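Local coordinates for beta-N-acetylhexosaminidase (Streptomyces plicatus, PDB 5FD0), which catalyses the hydrolysis of terminal non-reducing N-acetylhexosamine residues from N-acetyl-beta-D-hexosaminides, probably by the substrate-assisted retaining mechanism of glycoside hydrolase family 20, at residues 163-168 / 448-453; 250-255 / 317-322; 398-403 / 460-465. All coordinates share one frame; numbering follows the deposited sequence.

Overall arrangement
All three contacts lie at the sugar-binding end of one (beta/alpha)8 barrel, the family 20 catalytic domain, and each touches the same N-acetylglucosamine. Contact 1 joins the first barrel strand, 159-165, to the loop after the last, 440-447. Contact 2 joins the loops after strands 246-250 and 313-315, between the segments of contact 1 in sequence. Contact 3 sets the loop after strand 389-392 against the end of helix 455-462, its segments alternating with those of contact 1. Contacts 1 and 3, centres about 12 Å apart, touch through W448 and Y399; the centre of contact 2 is about 16 Å from that of contact 1 and about 23 Å from that of contact 3. Distant segments thus converge on one pocket.

Contact 1: residues 163-168 / 448-453; sequences MLDVSR and WTETLS. With NAG (2-acetamido-2-deoxy-beta-D-glucopyranose), chain B.
M163 sets its terminal methyl over the centre of the six-membered ring of the W448 indole, CE 3.3 Å from the centroid in a CH-pi contact. SD too lies above the ring, a Met-aromatic pair; the bend at chi3 (79°) turns CE onto the face, and sugar O4 lies over the opposite face, toward the rim. Beside it lies a tight polar cluster. D165 OD2 takes T449 N at 3.1 Å and R168 NH1 at 3.0 Å from opposite faces of its carboxylate, while OD1 accepts S167 N, an Asx turn, and R168 N, widening it to an Asx motif. T449 OG1 returns a 2.7 Å bond to D165 O. The guanidinium edge of R168 points at the sugar, NH1 to O4 at 2.7 Å and NH2 to O3 at 2.9 Å. E450 OE2 lies over the guanidinium face, a salt bridge by charge alone, and accepts from sugar O4 at 2.6 Å. The type I turn T449-L452 then carries the chain away from 163-168, with T451 partly exposed and S453 exposed. R168 probably offsets part of the negative charge of D165, E450 and D197, and its grip on O3 and O4 is consistent with recognition of a non-reducing terminal sugar.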
loop_
_atom_site.group_PDB
_atom_site.type_symbol
_atom_site.label_atom_id
_atom_site.label_comp_id
_atom_site.label_asym_id
_atom_site.label_seq_id
_atom_site.Cartn_x
_atom_site.Cartn_y
_atom_site.Cartn_z
ATOM N N MET A 163 -2.893 0.821 2.423
ATOM C CA MET A 163 -4.089 0.127 2.886
ATOM C C MET A 163 -5.284 0.522 2.036
ATOM O O MET A 163 -5.456 1.704 1.707
ATOM C CB MET A 163 -4.420 0.442 4.350
ATOM C CG MET A 163 -5.487 -0.452 4.961
ATOM S SD MET A 163 -6.333 0.254 6.418
ATOM C CE MET A 163 -7.492 1.389 5.647
ATOM N N LEU A 164 -6.130 -0.455 1.724
ATOM C CA LEU A 164 -7.450 -0.167 1.170
ATOM C C LEU A 164 -8.544 -0.715 2.083
ATOM O O LEU A 164 -8.535 -1.896 2.454
ATOM C CB LEU A 164 -7.614 -0.725 -0.233
ATOM C CG LEU A 164 -8.960 -0.389 -0.896
ATOM C CD1 LEU A 164 -9.133 1.101 -1.114
ATOM C CD2 LEU A 164 -9.074 -1.131 -2.216
ATOM N N ASP A 165 -9.474 0.168 2.451
ATOM C CA ASP A 165 -10.659 -0.188 3.222
ATOM C C ASP A 165 -11.702 -0.719 2.242
ATOM O O ASP A 165 -12.242 0.044 1.434
ATOM C CB ASP A 165 -11.140 1.040 3.990
ATOM C CG ASP A 165 -12.482 0.852 4.698
ATOM O OD1 ASP A 165 -13.080 -0.261 4.716
ATOM O OD2 ASP A 165 -12.924 1.873 5.280
ATOM N N VAL A 166 -11.971 -2.023 2.285
ATOM C CA VAL A 166 -13.043 -2.605 1.474
ATOM C C VAL A 166 -14.261 -2.952 2.326
ATOM O O VAL A 166 -15.201 -3.590 1.836
ATOM C CB VAL A 166 -12.555 -3.823 0.676
ATOM C CG1 VAL A 166 -11.441 -3.432 -0.284
ATOM C CG2 VAL A 166 -12.136 -4.955 1.599
ATOM N N SER A 167 -14.271 -2.522 3.591
ATOM C CA SER A 167 -15.397 -2.734 4.492
ATOM C C SER A 167 -16.431 -1.622 4.376
ATOM O O SER A 167 -17.635 -1.897 4.340
ATOM C CB SER A 167 -14.905 -2.819 5.937
ATOM O OG SER A 167 -14.065 -3.951 6.141
ATOM N N ARG A 168 -15.991 -0.366 4.303
ATOM C CA ARG A 168 -16.954 0.729 4.323
ATOM C C ARG A 168 -17.700 0.811 2.999
ATOM O O ARG A 168 -18.929 0.878 2.978
ATOM C CB ARG A 168 -16.254 2.037 4.668
ATOM C CG ARG A 168 -16.147 2.257 6.161
ATOM C CD ARG A 168 -15.586 1.060 6.939
ATOM N NE ARG A 168 -15.523 1.397 8.363
ATOM C CZ ARG A 168 -14.519 2.062 8.941
ATOM N NH1 ARG A 168 -13.461 2.424 8.220
ATOM N NH2 ARG A 168 -14.570 2.365 10.247
ATOM N N TRP A 448 -9.204 5.023 3.703
ATOM C CA TRP A 448 -10.499 4.646 4.247
ATOM C C TRP A 448 -11.614 5.045 3.279
ATOM O O TRP A 448 -11.486 6.001 2.512
ATOM C CB TRP A 448 -10.712 5.307 5.619
ATOM C CG TRP A 448 -9.628 4.960 6.596
ATOM C CD1 TRP A 448 -8.544 5.697 6.903
ATOM C CD2 TRP A 448 -9.518 3.753 7.349
ATOM N NE1 TRP A 448 -7.754 5.034 7.816
ATOM C CE2 TRP A 448 -8.336 3.829 8.098
ATOM C CE3 TRP A 448 -10.306 2.621 7.460
ATOM C CZ2 TRP A 448 -7.937 2.822 8.966
ATOM C CZ3 TRP A 448 -9.906 1.605 8.331
ATOM C CH2 TRP A 448 -8.735 1.718 9.074
ATOM N N THR A 449 -12.733 4.304 3.311
ATOM C CA THR A 449 -13.703 4.466 2.229
ATOM C C THR A 449 -15.120 4.819 2.690
ATOM O O THR A 449 -16.070 4.624 1.927
ATOM C CB THR A 449 -13.708 3.215 1.348
ATOM O OG1 THR A 449 -13.955 2.047 2.136
ATOM C CG2 THR A 449 -12.369 3.106 0.632
ATOM N N GLU A 450 -15.285 5.419 3.870
ATOM C CA GLU A 450 -16.596 5.954 4.251
ATOM C C GLU A 450 -17.217 6.804 3.152
ATOM O O GLU A 450 -18.432 6.764 2.949
ATOM C CB GLU A 450 -16.508 6.814 5.517
ATOM C CG GLU A 450 -16.413 6.039 6.786
ATOM C CD GLU A 450 -14.966 5.811 7.222
ATOM O OE1 GLU A 450 -14.071 5.814 6.350
ATOM O OE2 GLU A 450 -14.733 5.643 8.431
ATOM N N THR A 451 -16.408 7.601 2.451
ATOM C CA THR A 451 -16.923 8.579 1.503
ATOM C C THR A 451 -16.665 8.213 0.050
ATOM O O THR A 451 -17.014 8.994 -0.835
ATOM C CB THR A 451 -16.324 9.971 1.773
ATOM O OG1 THR A 451 -14.949 10.014 1.371
ATOM C CG2 THR A 451 -16.447 10.367 3.237
ATOM N N LEU A 452 -16.079 7.047 -0.215
ATOM C CA LEU A 452 -15.543 6.712 -1.525
ATOM C C LEU A 452 -16.156 5.397 -1.967
ATOM O O LEU A 452 -15.975 4.374 -1.305
ATOM C CB LEU A 452 -14.021 6.600 -1.496
ATOM C CG LEU A 452 -13.258 7.761 -0.808
ATOM C CD1 LEU A 452 -11.759 7.445 -0.693
ATOM C CD2 LEU A 452 -13.470 9.089 -1.557
ATOM N N SER A 453 -16.859 5.424 -3.082
ATOM C CA SER A 453 -17.588 4.250 -3.517
ATOM C C SER A 453 -17.265 3.826 -4.942
ATOM O O SER A 453 -17.844 2.843 -5.411
ATOM C CB SER A 453 -19.111 4.483 -3.379
ATOM O OG SER A 453 -19.530 5.540 -4.198
HETATM C C1 NAG B . -10.339 6.474 12.257
HETATM C C2 NAG B . -10.761 4.992 12.246
HETATM C C3 NAG B . -11.157 4.438 10.905
HETATM C C4 NAG B . -11.940 5.398 10.081
HETATM C C5 NAG B . -11.012 6.590 9.928
HETATM C C6 NAG B . -11.454 7.625 8.944
HETATM C C7 NAG B . -8.438 4.172 12.319
HETATM C C8 NAG B . -7.439 3.229 12.945
HETATM N N2 NAG B . -9.698 4.148 12.794
HETATM O O1 NAG B . -10.787 7.035 13.424
HETATM O O3 NAG B . -11.983 3.261 11.105
HETATM O O4 NAG B . -12.258 4.805 8.826
HETATM O O5 NAG B . -10.925 7.249 11.218
HETATM O O6 NAG B . -10.440 8.585 8.762
HETATM O O7 NAG B . -8.096 4.902 11.443
#

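Contact 2: residues 250-255 / 317-322; sequences EIDMPG and GGDEAH. With NAG (2-acetamido-2-deoxy-beta-D-glucopyranose), chain B.
D319 meets D252 through one carboxylate oxygen and the sugar through the other. From its CB, 3.6 Å from the acetamido methyl C8 of the N-acetylglucosamine, CG turns between the backbone N and the carbonyl carbon (chi1 61°) and stays beside that methyl. The branches then part: OD1 comes 2.5 Å from D252 OD2, the two carboxylates nearly coplanar, whereas OD2 accepts the amide N2 of the sugar at 3.1 Å. Next, E320 reaches out extended, its OE2 a doubtfully short 2.4 Å from sugar O1; H256 bonds its OE1. These neighbours match the family 20 Asp-Glu pair that orients the acetamido group and provides acid-base catalysis, here on the loop after the fourth strand of the (beta/alpha)8 barrel, with D252 on that after the third. D252 is second shell: its OD1 accepts G318 N at 3.0 Å on the syn side, 33° out of the carboxylate plane, and a water that also bonds G255 N, weakly, and D319 O. With an alanine in its place, G318 N and that water would probably lose an acceptor, and the D319 carboxylate would be less held. A side chain on G317 would clash with D252 OD1 and E250 OE2, which W350 bonds while H192 and H194 hold OE1. P254, entered through a cis peptide, packs CG on A321 CB at 3.9 Å, and both touch F329 of helix 326-342.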
loop_
_atom_site.group_PDB
_atom_site.type_symbol
_atom_site.label_atom_id
_atom_site.label_comp_id
_atom_site.label_asym_id
_atom_site.label_seq_id
_atom_site.Cartn_x
_atom_site.Cartn_y
_atom_site.Cartn_z
ATOM N N GLU A 250 -6.383 -7.662 7.499
ATOM C CA GLU A 250 -6.829 -7.204 8.810
ATOM C C GLU A 250 -8.247 -7.664 9.091
ATOM O O GLU A 250 -9.155 -7.383 8.302
ATOM C CB GLU A 250 -6.811 -5.682 8.933
ATOM C CG GLU A 250 -7.146 -5.195 10.366
ATOM C CD GLU A 250 -7.280 -3.704 10.446
ATOM O OE1 GLU A 250 -6.871 -3.015 9.486
ATOM O OE2 GLU A 250 -7.816 -3.224 11.470
ATOM N N ILE A 251 -8.432 -8.313 10.245
ATOM C CA ILE A 251 -9.736 -8.519 10.874
ATOM C C ILE A 251 -9.706 -7.731 12.177
ATOM O O ILE A 251 -8.999 -8.109 13.115
ATOM C CB ILE A 251 -10.025 -9.998 11.141
ATOM C CG1 ILE A 251 -10.000 -10.790 9.824
ATOM C CG2 ILE A 251 -11.363 -10.166 11.855
ATOM C CD1 ILE A 251 -11.179 -10.506 8.881
ATOM N N ASP A 252 -10.421 -6.610 12.215
ATOM C CA ASP A 252 -10.307 -5.675 13.320
ATOM C C ASP A 252 -11.043 -6.240 14.532
ATOM O O ASP A 252 -12.191 -6.689 14.421
ATOM C CB ASP A 252 -10.886 -4.322 12.901
ATOM C CG ASP A 252 -10.388 -3.165 13.762
ATOM O OD1 ASP A 252 -9.937 -3.422 14.911
ATOM O OD2 ASP A 252 -10.457 -2.003 13.271
ATOM N N MET A 253 -10.376 -6.250 15.674
ATOM C CA MET A 253 -10.999 -6.739 16.901
ATOM C C MET A 253 -10.367 -6.089 18.120
ATOM O O MET A 253 -9.191 -5.701 18.062
ATOM C CB MET A 253 -10.868 -8.263 16.995
ATOM C CG MET A 253 -9.428 -8.730 16.987
ATOM S SD MET A 253 -9.232 -10.532 16.853
ATOM C CE MET A 253 -9.912 -10.832 15.211
ATOM N N PRO A 254 -11.142 -5.963 19.227
ATOM C CA PRO A 254 -12.550 -6.355 19.452
ATOM C C PRO A 254 -13.566 -5.307 19.073
ATOM O O PRO A 254 -14.772 -5.566 19.095
ATOM C CB PRO A 254 -12.591 -6.592 20.959
ATOM C CG PRO A 254 -11.624 -5.542 21.498
ATOM C CD PRO A 254 -10.534 -5.407 20.455
ATOM N N GLY A 255 -13.086 -4.113 18.726
ATOM C CA GLY A 255 -13.941 -3.083 18.178
ATOM C C GLY A 255 -14.088 -3.213 16.670
ATOM O O GLY A 255 -13.475 -4.064 16.026
ATOM N N GLY A 317 -5.948 -5.390 14.179
ATOM C CA GLY A 317 -6.605 -4.115 14.428
ATOM C C GLY A 317 -6.400 -3.678 15.870
ATOM O O GLY A 317 -5.258 -3.561 16.313
ATOM N N GLY A 318 -7.484 -3.451 16.602
ATOM C CA GLY A 318 -7.430 -3.001 17.989
ATOM C C GLY A 318 -7.751 -1.545 18.210
ATOM O O GLY A 318 -7.650 -1.069 19.357
ATOM N N ASP A 319 -8.106 -0.815 17.156
ATOM C CA ASP A 319 -8.435 0.594 17.270
ATOM C C ASP A 319 -9.877 0.802 17.748
ATOM O O ASP A 319 -10.786 0.007 17.468
ATOM C CB ASP A 319 -8.266 1.299 15.921
ATOM C CG ASP A 319 -9.182 0.729 14.873
ATOM O OD1 ASP A 319 -9.109 -0.513 14.675
ATOM O OD2 ASP A 319 -10.006 1.494 14.302
ATOM N N GLU A 320 -10.069 1.888 18.490
ATOM C CA GLU A 320 -11.391 2.420 18.782
ATOM C C GLU A 320 -12.322 1.362 19.361
ATOM O O GLU A 320 -13.515 1.302 19.047
ATOM C CB GLU A 320 -11.981 3.069 17.529
ATOM C CG GLU A 320 -11.187 4.317 17.094
ATOM C CD GLU A 320 -11.597 4.876 15.733
ATOM O OE1 GLU A 320 -12.111 4.105 14.884
ATOM O OE2 GLU A 320 -11.410 6.101 15.511
ATOM N N ALA A 321 -11.782 0.534 20.252
ATOM C CA ALA A 321 -12.596 -0.392 21.020
ATOM C C ALA A 321 -13.205 0.346 22.217
ATOM O O ALA A 321 -13.035 -0.018 23.382
ATOM C CB ALA A 321 -11.769 -1.595 21.462
ATOM N N HIS A 322 -13.958 1.393 21.893
ATOM C CA HIS A 322 -14.456 2.317 22.906
ATOM C C HIS A 322 -15.671 1.786 23.659
ATOM O O HIS A 322 -16.097 2.417 24.624
ATOM C CB HIS A 322 -14.756 3.650 22.251
ATOM C CG HIS A 322 -13.526 4.332 21.728
ATOM N ND1 HIS A 322 -12.305 4.235 22.360
ATOM C CD2 HIS A 322 -13.322 5.102 20.632
ATOM C CE1 HIS A 322 -11.405 4.925 21.682
ATOM N NE2 HIS A 322 -11.995 5.457 20.629
HETATM C C1 NAG B . -10.339 6.474 12.257
HETATM C C2 NAG B . -10.761 4.992 12.246
HETATM C C3 NAG B . -11.157 4.438 10.905
HETATM C C4 NAG B . -11.940 5.398 10.081
HETATM C C5 NAG B . -11.012 6.590 9.928
HETATM C C6 NAG B . -11.454 7.625 8.944
HETATM C C7 NAG B . -8.438 4.172 12.319
HETATM C C8 NAG B . -7.439 3.229 12.945
HETATM N N2 NAG B . -9.698 4.148 12.794
HETATM O O1 NAG B . -10.787 7.035 13.424
HETATM O O3 NAG B . -11.983 3.261 11.105
HETATM O O4 NAG B . -12.258 4.805 8.826
HETATM O O5 NAG B . -10.925 7.249 11.218
HETATM O O6 NAG B . -10.440 8.585 8.762
HETATM O O7 NAG B . -8.096 4.902 11.443
HETATM O O HOH W 1 -10.754 -2.795 17.591
#

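Contact 3: residues 398-403 / 460-465. With NAG (2-acetamido-2-deoxy-beta-D-glucopyranose), chain B.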
loop_
_atom_site.group_PDB
_atom_site.type_symbol
_atom_site.label_atom_id
_atom_site.label_comp_id
_atom_site.label_asym_id
_atom_site.label_seq_id
_atom_site.Cartn_x
_atom_site.Cartn_y
_atom_site.Cartn_z
ATOM N N THR A 398 -0.727 10.784 6.394
ATOM C CA THR A 398 -0.792 9.770 5.336
ATOM C C THR A 398 -2.140 9.072 5.243
ATOM O O THR A 398 -2.263 8.088 4.501
ATOM C CB THR A 398 0.296 8.716 5.545
ATOM O OG1 THR A 398 -0.012 7.951 6.710
ATOM C CG2 THR A 398 1.664 9.372 5.724
ATOM N N TYR A 399 -3.150 9.535 5.976
ATOM C CA TYR A 399 -4.539 9.097 5.765
ATOM C C TYR A 399 -5.059 9.751 4.491
ATOM O O TYR A 399 -5.334 10.953 4.454
ATOM C CB TYR A 399 -5.404 9.447 6.973
ATOM C CG TYR A 399 -5.426 8.399 8.038
ATOM C CD1 TYR A 399 -4.284 7.641 8.327
ATOM C CD2 TYR A 399 -6.585 8.152 8.770
ATOM C CE1 TYR A 399 -4.315 6.692 9.306
ATOM C CE2 TYR A 399 -6.616 7.191 9.753
ATOM C CZ TYR A 399 -5.480 6.462 10.004
ATOM O OH TYR A 399 -5.520 5.495 10.949
ATOM N N LEU A 400 -5.143 8.960 3.416
ATOM C CA LEU A 400 -5.501 9.468 2.098
ATOM C C LEU A 400 -6.979 9.826 1.975
ATOM O O LEU A 400 -7.363 10.482 1.003
ATOM C CB LEU A 400 -5.135 8.421 1.017
ATOM C CG LEU A 400 -3.635 8.150 0.920
ATOM C CD1 LEU A 400 -3.411 6.967 -0.025
ATOM C CD2 LEU A 400 -2.870 9.358 0.420
ATOM N N ASP A 401 -7.798 9.431 2.933
ATOM C CA ASP A 401 -9.172 9.882 2.989
ATOM C C ASP A 401 -9.316 11.275 3.574
ATOM O O ASP A 401 -10.429 11.806 3.543
ATOM C CB ASP A 401 -10.044 8.899 3.794
ATOM C CG ASP A 401 -9.668 8.826 5.279
ATOM O OD1 ASP A 401 -8.458 8.723 5.598
ATOM O OD2 ASP A 401 -10.593 8.833 6.134
ATOM N N MET A 402 -8.258 11.873 4.112
ATOM C CA MET A 402 -8.401 13.195 4.715
ATOM C C MET A 402 -8.462 14.282 3.641
ATOM O O MET A 402 -7.712 14.258 2.664
ATOM C CB MET A 402 -7.267 13.487 5.685
ATOM C CG MET A 402 -7.751 14.215 6.973
ATOM S SD MET A 402 -9.005 13.330 7.932
ATOM C CE MET A 402 -8.161 11.779 8.247
ATOM N N LYS A 403 -9.382 15.231 3.824
ATOM C CA LYS A 403 -9.518 16.355 2.900
ATOM C C LYS A 403 -8.222 17.140 2.780
ATOM O O LYS A 403 -7.469 17.305 3.749
ATOM C CB LYS A 403 -10.643 17.314 3.354
ATOM C CG LYS A 403 -12.023 16.663 3.265
ATOM C CD LYS A 403 -13.131 17.632 3.641
ATOM C CE LYS A 403 -14.493 17.033 3.385
ATOM N NZ LYS A 403 -15.496 17.893 4.012
ATOM N N TYR A 460 -8.801 10.101 -6.870
ATOM C CA TYR A 460 -8.781 11.533 -6.521
ATOM C C TYR A 460 -8.271 11.779 -5.101
ATOM O O TYR A 460 -7.616 12.797 -4.838
ATOM C CB TYR A 460 -10.187 12.149 -6.700
ATOM C CG TYR A 460 -10.247 13.619 -6.362
ATOM C CD1 TYR A 460 -9.867 14.596 -7.299
ATOM C CD2 TYR A 460 -10.636 14.033 -5.107
ATOM C CE1 TYR A 460 -9.918 15.959 -6.976
ATOM C CE2 TYR A 460 -10.683 15.365 -4.774
ATOM C CZ TYR A 460 -10.330 16.323 -5.715
ATOM O OH TYR A 460 -10.392 17.637 -5.375
ATOM N N MET A 461 -8.567 10.875 -4.174
ATOM C CA MET A 461 -8.057 11.030 -2.823
ATOM C C MET A 461 -6.669 10.418 -2.639
ATOM O O MET A 461 -5.899 10.896 -1.793
ATOM C CB MET A 461 -9.044 10.409 -1.838
ATOM C CG MET A 461 -10.407 11.100 -1.834
ATOM S SD MET A 461 -10.305 12.900 -1.571
ATOM C CE MET A 461 -9.627 12.948 0.069
ATOM N N ALA A 462 -6.334 9.370 -3.392
ATOM C CA ALA A 462 -4.999 8.775 -3.284
ATOM C C ALA A 462 -3.945 9.642 -3.961
ATOM O O ALA A 462 -2.807 9.720 -3.487
ATOM C CB ALA A 462 -4.985 7.373 -3.884
ATOM N N PHE A 463 -4.297 10.282 -5.073
ATOM C CA PHE A 463 -3.329 11.087 -5.828
ATOM C C PHE A 463 -3.620 12.582 -5.648
ATOM O O PHE A 463 -4.758 13.019 -5.813
ATOM C CB PHE A 463 -3.350 10.744 -7.319
ATOM C CG PHE A 463 -2.865 9.364 -7.634
ATOM C CD1 PHE A 463 -3.717 8.282 -7.542
ATOM C CD2 PHE A 463 -1.561 9.149 -8.046
ATOM C CE1 PHE A 463 -3.276 6.994 -7.858
ATOM C CE2 PHE A 463 -1.116 7.875 -8.353
ATOM C CZ PHE A 463 -1.978 6.798 -8.249
ATOM N N PRO A 464 -2.578 13.388 -5.386
ATOM C CA PRO A 464 -1.146 13.102 -5.533
ATOM C C PRO A 464 -0.334 12.802 -4.278
ATOM O O PRO A 464 0.888 12.829 -4.398
ATOM C CB PRO A 464 -0.632 14.391 -6.188
ATOM C CG PRO A 464 -1.456 15.459 -5.500
ATOM C CD PRO A 464 -2.820 14.825 -5.185
ATOM N N ARG A 465 -0.942 12.484 -3.133
ATOM C CA ARG A 465 -0.150 12.214 -1.935
ATOM C C ARG A 465 0.437 10.798 -1.907
ATOM O O ARG A 465 1.426 10.566 -1.213
ATOM C CB ARG A 465 -0.989 12.448 -0.673
ATOM C CG ARG A 465 -1.399 13.936 -0.452
ATOM C CD ARG A 465 -2.434 14.098 0.643
ATOM N NE ARG A 465 -3.710 13.447 0.312
ATOM C CZ ARG A 465 -4.848 13.608 0.986
ATOM N NH1 ARG A 465 -4.914 14.430 2.039
ATOM N NH2 ARG A 465 -5.943 12.953 0.603
HETATM C C1 NAG B . -10.339 6.474 12.257
HETATM C C2 NAG B . -10.761 4.992 12.246
HETATM C C3 NAG B . -11.157 4.438 10.905
HETATM C C4 NAG B . -11.940 5.398 10.081
HETATM C C5 NAG B . -11.012 6.590 9.928
HETATM C C6 NAG B . -11.454 7.625 8.944
HETATM C C7 NAG B . -8.438 4.172 12.319
HETATM C C8 NAG B . -7.439 3.229 12.945
HETATM N N2 NAG B . -9.698 4.148 12.794
HETATM O O1 NAG B . -10.787 7.035 13.424
HETATM O O3 NAG B . -11.983 3.261 11.105
HETATM O O4 NAG B . -12.258 4.805 8.826
HETATM O O5 NAG B . -10.925 7.249 11.218
HETATM O O6 NAG B . -10.440 8.585 8.762
HETATM O O7 NAG B . -8.096 4.902 11.443
#
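R465 leaves its backbone with CG anti to the carbonyl carbon (chi1 -66°), runs extended through chi2 and bends at chi3 (-64°), which carries its guanidinium back across L400 to the carbonyl of M402. Both terminal nitrogens take that single oxygen end-on: NH2 bonds M402 O at 3.0 Å in the carbonyl plane, and NH1 bonds it at 2.9 Å from above the plane. NH2 also reaches M461 O in its own segment, 3.2 Å away and almost straight at 175°, on a lone pair. One flat cation therefore ties the last turn of helix 455-462 to the loop, its rotation probably fixed by M402 O and M461 O near its plane. NH1 has a further weak bond to V418 O. The chain of M461 curls so that CE comes 3.5 Å from M402 O. On the apolar side L400 and R465 run antiparallel alongside one another, with L400 CD2 3.8 Å from R465 CB and L400 CD1 near A462 CB; Y179 of helix 173-184 closes on the same leucine. Y399 O accepts M402 N, shaping a type I turn from Y399 to M402. The side chains of Y399 and D401 leave in the other direction, Y399 OH donating to the acetamido oxygen O7 of the sugar at 2.7 Å and D401 OD2 accepting from O6 at 2.6 Å. Anchored from behind by an arginine, this loop after the seventh strand of the (beta/alpha)8 barrel forms part of the N-acetylglucosamine pocket of a family 20 hexosaminidase.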